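Local coordinates for periplasmic solute binding protein (PDB 4RY1) that probably captures a sugar in the periplasm and delivers it to an ABC-type importer, as solute-binding proteins of its family do, at residues N123-T126 / W127-G131; V147-K151 / L152-Y156. All coordinates share one frame; numbering follows the deposited sequence.

Contact 1: residues N123-T126 / W127-G131; sequences NKTT and WDNAG. With GOL (glycerol), chain D.
Trp127 N donates to Asn123 O at 3.2 Å, the first rung of the short helix 124-130. Asp128 N to Lys124 O, Asn129 N to Thr125 O and Ala130 N to Thr126 O follow, each at 2.9 Å. Asn123 is the N-cap: its OD1 takes a weak bond from Thr126 N. Gly131, with positive phi, closes the other end in a Schellman motif.

On the outer side Lys124 and Asp128 pair one turn apart. The lysine chain runs extended and then bends at its last torsion (chi4 62°), which turns NZ to Asp128 OD2. This salt bridge measures 3.0 Å and uses the syn lone pair of OD2. A glycerol, probably from the crystallisation liquor, bridges the same pair. Its O1 accepts from NZ at 2.9 Å, and its O2 donates to Asp128 OD1 at 2.6 Å. Glu267 and Tyr134 N also bond the glycerol.

The inner side is different. The edge of the Trp127 ring meets Asn123 O in its plane, with CD1 3.2 Å away. Trp127 NE1 and Thr126 OG1 bond to the carbonyls of Ala244 and Gly241, tying the helix to residues 241-244 of the same chain. The helix thus has a polar side, where Asp128 probably helps offset the lysine charge, and a buried side whose polar atoms bond to backbone carbonyls.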
loop_
_atom_site.group_PDB
_atom_site.type_symbol
_atom_site.label_atom_id
_atom_site.label_comp_id
_atom_site.label_asym_id
_atom_site.label_seq_id
_atom_site.Cartn_x
_atom_site.Cartn_y
_atom_site.Cartn_z
ATOM N N ASN A 123 17.257 7.762 1.623
ATOM C CA ASN A 123 18.375 7.675 2.551
ATOM C C ASN A 123 19.237 8.919 2.359
ATOM O O ASN A 123 20.001 9.047 1.392
ATOM C CB ASN A 123 19.205 6.418 2.317
ATOM C CG ASN A 123 20.265 6.224 3.385
ATOM O OD1 ASN A 123 20.922 7.190 3.783
ATOM N ND2 ASN A 123 20.414 4.997 3.882
ATOM N N LYS A 124 19.074 9.843 3.288
ATOM C CA LYS A 124 19.727 11.154 3.186
ATOM C C LYS A 124 21.243 11.053 3.024
ATOM O O LYS A 124 21.856 11.768 2.229
ATOM C CB LYS A 124 19.414 11.986 4.421
ATOM C CG LYS A 124 20.130 13.329 4.452
ATOM C CD LYS A 124 19.826 14.080 5.749
ATOM C CE LYS A 124 20.809 15.196 6.057
ATOM N NZ LYS A 124 20.768 16.227 4.995
ATOM N N THR A 125 21.839 10.166 3.804
ATOM C CA THR A 125 23.297 10.020 3.832
ATOM C C THR A 125 23.825 9.676 2.441
ATOM O O THR A 125 24.762 10.282 1.927
ATOM C CB THR A 125 23.721 8.957 4.855
ATOM O OG1 THR A 125 23.172 9.300 6.132
ATOM C CG2 THR A 125 25.243 8.855 4.979
ATOM N N THR A 126 23.194 8.701 1.824
ATOM C CA THR A 126 23.591 8.289 0.473
ATOM C C THR A 126 23.447 9.389 -0.599
ATOM O O THR A 126 24.361 9.610 -1.393
ATOM C CB THR A 126 22.839 7.032 0.042
ATOM O OG1 THR A 126 22.921 6.060 1.091
ATOM C CG2 THR A 126 23.460 6.484 -1.221
ATOM N N TRP A 127 22.296 10.057 -0.634
ATOM C CA TRP A 127 22.081 11.162 -1.584
ATOM C C TRP A 127 23.113 12.296 -1.393
ATOM O O TRP A 127 23.651 12.839 -2.367
ATOM C CB TRP A 127 20.641 11.702 -1.452
ATOM C CG TRP A 127 19.625 10.802 -2.136
ATOM C CD1 TRP A 127 19.075 9.624 -1.635
ATOM C CD2 TRP A 127 19.084 10.962 -3.460
ATOM N NE1 TRP A 127 18.218 9.091 -2.554
ATOM C CE2 TRP A 127 18.204 9.874 -3.682
ATOM C CE3 TRP A 127 19.245 11.914 -4.481
ATOM C CZ2 TRP A 127 17.503 9.707 -4.868
ATOM C CZ3 TRP A 127 18.534 11.739 -5.675
ATOM C CH2 TRP A 127 17.673 10.639 -5.850
ATOM N N ASP A 128 23.379 12.627 -0.135
ATOM C CA ASP A 128 24.394 13.640 0.243
ATOM C C ASP A 128 25.805 13.194 -0.202
ATOM O O ASP A 128 26.568 13.990 -0.754
ATOM C CB ASP A 128 24.374 13.917 1.760
ATOM C CG ASP A 128 23.187 14.773 2.198
ATOM O OD1 ASP A 128 22.473 15.312 1.326
ATOM O OD2 ASP A 128 22.982 14.898 3.423
ATOM N N ASN A 129 26.134 11.919 0.001
ATOM C CA ASN A 129 27.429 11.373 -0.458
ATOM C C ASN A 129 27.584 11.404 -1.992
ATOM O O ASN A 129 28.670 11.648 -2.507
ATOM C CB ASN A 129 27.659 9.953 0.079
ATOM C CG ASN A 129 27.884 9.913 1.587
ATOM O OD1 ASN A 129 28.128 10.938 2.235
ATOM N ND2 ASN A 129 27.846 8.713 2.148
ATOM N N ALA A 130 26.496 11.140 -2.706
ATOM C CA ALA A 130 26.465 11.289 -4.178
ATOM C C ALA A 130 26.530 12.744 -4.659
ATOM O O ALA A 130 26.841 12.992 -5.816
ATOM C CB ALA A 130 25.220 10.633 -4.753
ATOM N N GLY A 131 26.161 13.684 -3.789
ATOM C CA GLY A 131 26.061 15.113 -4.140
ATOM C C GLY A 131 24.855 15.512 -4.980
ATOM O O GLY A 131 24.893 16.497 -5.723
HETATM C C1 GOL D . 17.830 16.807 2.247
HETATM O O1 GOL D . 18.269 16.333 3.519
HETATM C C2 GOL D . 19.013 16.960 1.290
HETATM O O2 GOL D . 20.244 16.568 1.913
HETATM C C3 GOL D . 18.747 16.131 0.038
HETATM O O3 GOL D . 18.227 17.032 -0.964
#

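Contact 2: residues V147-K151 / L152-Y156; sequences VFKQK and LGDSY
Phe148 O accepts from both Leu152 N, at 2.8 Å, and Gly153 N, at 3.2 Å, where helix 138-152 runs out and the chain enters a type I beta turn from Gly153 to Tyr156. The two donors reach this oxygen differently. Gly153 N lies in the carbonyl plane, while Leu152 N is tilted 27° from it. Gly153 N also makes a weak bond to Lys149 O. Gly153 has positive phi, and this takes the chain off the helical path.

The turn brings Tyr156 back beside the helix. Its backbone carbonyl sits next to Phe148: O is 3.7 Å from Phe148 CB, and Tyr156 C lies at the edge of the phenyl ring, near its plane. The Tyr156 side chain touches with its root, CB, which is 4.2 Å from Phe148 CD2. Its ring leads away from the helix. The turn is closed by Tyr156 N bonding to Gly153 O, and the same oxygen lies in the plane of the tyrosine ring, at its edge.

This is a helix C-terminus followed by a reverse turn, in the part of the solute-binding protein fold that leads on to helix 169-183. Phe148 and Leu152 both pack on Thr126 and Ala130 of helix 124-130.

On the exposed side the Lys149 chain runs alongside Asp154. The lysine is extended, with CG anti to its backbone nitrogen (chi1 -173°), and this carries CE along Asp154 OD1 at 3.6 Å. NZ passes farther off, at 4.2 Å, too far for a salt bridge. Asp154 OD1 accepts a weak hydrogen bond from His216 NE2.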
loop_
_atom_site.group_PDB
_atom_site.type_symbol
_atom_site.label_atom_id
_atom_site.label_comp_id
_atom_site.label_asym_id
_atom_site.label_seq_id
_atom_site.Cartn_x
_atom_site.Cartn_y
_atom_site.Cartn_z
ATOM N N VAL A 147 24.980 9.718 -11.918
ATOM C CA VAL A 147 25.788 10.381 -10.914
ATOM C C VAL A 147 26.091 9.436 -9.733
ATOM O O VAL A 147 27.237 9.325 -9.269
ATOM C CB VAL A 147 25.163 11.691 -10.433
ATOM C CG1 VAL A 147 26.008 12.282 -9.328
ATOM C CG2 VAL A 147 25.001 12.700 -11.577
ATOM N N PHE A 148 25.062 8.764 -9.238
ATOM C CA PHE A 148 25.265 7.745 -8.193
ATOM C C PHE A 148 26.326 6.726 -8.617
ATOM O O PHE A 148 27.262 6.419 -7.860
ATOM C CB PHE A 148 23.955 7.004 -7.892
ATOM C CG PHE A 148 23.145 7.606 -6.758
ATOM C CD1 PHE A 148 22.718 8.928 -6.785
ATOM C CD2 PHE A 148 22.770 6.824 -5.675
ATOM C CE1 PHE A 148 21.965 9.461 -5.733
ATOM C CE2 PHE A 148 22.025 7.343 -4.620
ATOM C CZ PHE A 148 21.614 8.667 -4.648
ATOM N N LYS A 149 26.142 6.206 -9.822
ATOM C CA LYS A 149 27.000 5.163 -10.391
ATOM C C LYS A 149 28.457 5.637 -10.476
ATOM O O LYS A 149 29.370 4.953 -10.024
ATOM C CB LYS A 149 26.506 4.773 -11.788
ATOM C CG LYS A 149 27.229 3.580 -12.379
ATOM C CD LYS A 149 26.794 3.293 -13.797
ATOM C CE LYS A 149 27.558 2.081 -14.293
ATOM N NZ LYS A 149 27.014 1.552 -15.565
ATOM N N GLN A 150 28.655 6.825 -11.030
ATOM C CA GLN A 150 30.011 7.350 -11.231
ATOM C C GLN A 150 30.657 7.718 -9.896
ATOM O O GLN A 150 31.837 7.431 -9.641
ATOM C CB GLN A 150 30.000 8.567 -12.163
ATOM C CG GLN A 150 31.373 9.226 -12.358
ATOM C CD GLN A 150 32.413 8.302 -12.977
ATOM O OE1 GLN A 150 32.093 7.429 -13.786
ATOM N NE2 GLN A 150 33.674 8.510 -12.611
ATOM N N LYS A 151 29.881 8.359 -9.042
ATOM C CA LYS A 151 30.416 8.935 -7.814
ATOM C C LYS A 151 30.573 7.920 -6.679
ATOM O O LYS A 151 31.564 7.938 -5.939
ATOM C CB LYS A 151 29.570 10.123 -7.358
ATOM C CG LYS A 151 30.130 10.792 -6.120
ATOM C CD LYS A 151 30.229 12.296 -6.262
ATOM C CE LYS A 151 31.031 12.878 -5.112
ATOM N NZ LYS A 151 30.615 14.269 -4.794
ATOM N N LEU A 152 29.599 7.033 -6.544
ATOM C CA LEU A 152 29.573 6.117 -5.409
ATOM C C LEU A 152 29.909 4.689 -5.806
ATOM O O LEU A 152 30.393 3.902 -4.985
ATOM C CB LEU A 152 28.200 6.169 -4.733
ATOM C CG LEU A 152 27.847 7.499 -4.063
ATOM C CD1 LEU A 152 26.575 7.314 -3.249
ATOM C CD2 LEU A 152 28.969 8.026 -3.176
ATOM N N GLY A 153 29.622 4.361 -7.053
ATOM C CA GLY A 153 29.899 3.044 -7.578
ATOM C C GLY A 153 28.644 2.342 -8.051
ATOM O O GLY A 153 27.529 2.711 -7.711
ATOM N N ASP A 154 28.859 1.291 -8.830
ATOM C CA ASP A 154 27.793 0.498 -9.440
ATOM C C ASP A 154 26.804 -0.134 -8.429
ATOM O O ASP A 154 25.689 -0.491 -8.794
ATOM C CB ASP A 154 28.436 -0.582 -10.309
ATOM C CG ASP A 154 27.463 -1.220 -11.243
ATOM O OD1 ASP A 154 26.700 -0.462 -11.901
ATOM O OD2 ASP A 154 27.482 -2.430 -11.348
ATOM N N SER A 155 27.216 -0.282 -7.169
ATOM C CA SER A 155 26.321 -0.841 -6.125
ATOM C C SER A 155 25.228 0.117 -5.659
ATOM O O SER A 155 24.266 -0.311 -5.030
ATOM C CB SER A 155 27.120 -1.258 -4.891
ATOM O OG SER A 155 27.872 -2.421 -5.141
ATOM N N TYR A 156 25.422 1.413 -5.924
ATOM C CA TYR A 156 24.570 2.482 -5.393
ATOM C C TYR A 156 23.518 2.968 -6.364
ATOM O O TYR A 156 23.822 3.286 -7.507
ATOM C CB TYR A 156 25.449 3.661 -4.980
ATOM C CG TYR A 156 26.245 3.325 -3.736
ATOM C CD1 TYR A 156 27.468 2.661 -3.810
ATOM C CD2 TYR A 156 25.745 3.631 -2.479
ATOM C CE1 TYR A 156 28.178 2.331 -2.655
ATOM C CE2 TYR A 156 26.431 3.302 -1.329
ATOM C CZ TYR A 156 27.650 2.655 -1.415
ATOM O OH TYR A 156 28.335 2.343 -0.259
#

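Contact 1 covers helix 124-130 with its two ends; contact 2 covers the end of the next helix, 138-152, and the turn after it. Their centres are about 11 Å apart. They meet mostly through apolar side chains. Phe148 of contact 2 sets its ring edge-to-face against Trp127 of contact 1, and Phe148 CZ comes to 3.6 Å from Trp127 CD2. Ala130 fits against the same phenyl ring, its CB 3.6 Å from Phe148 CE1. Lys151 CD packs on the carbonyl Ala130 O at 3.5 Å. Both contacts lie well out from the middle of the chain, about 26 and 29 Å from its centre. The bound glycerol belongs to contact 1; no transported solute takes part in either contact.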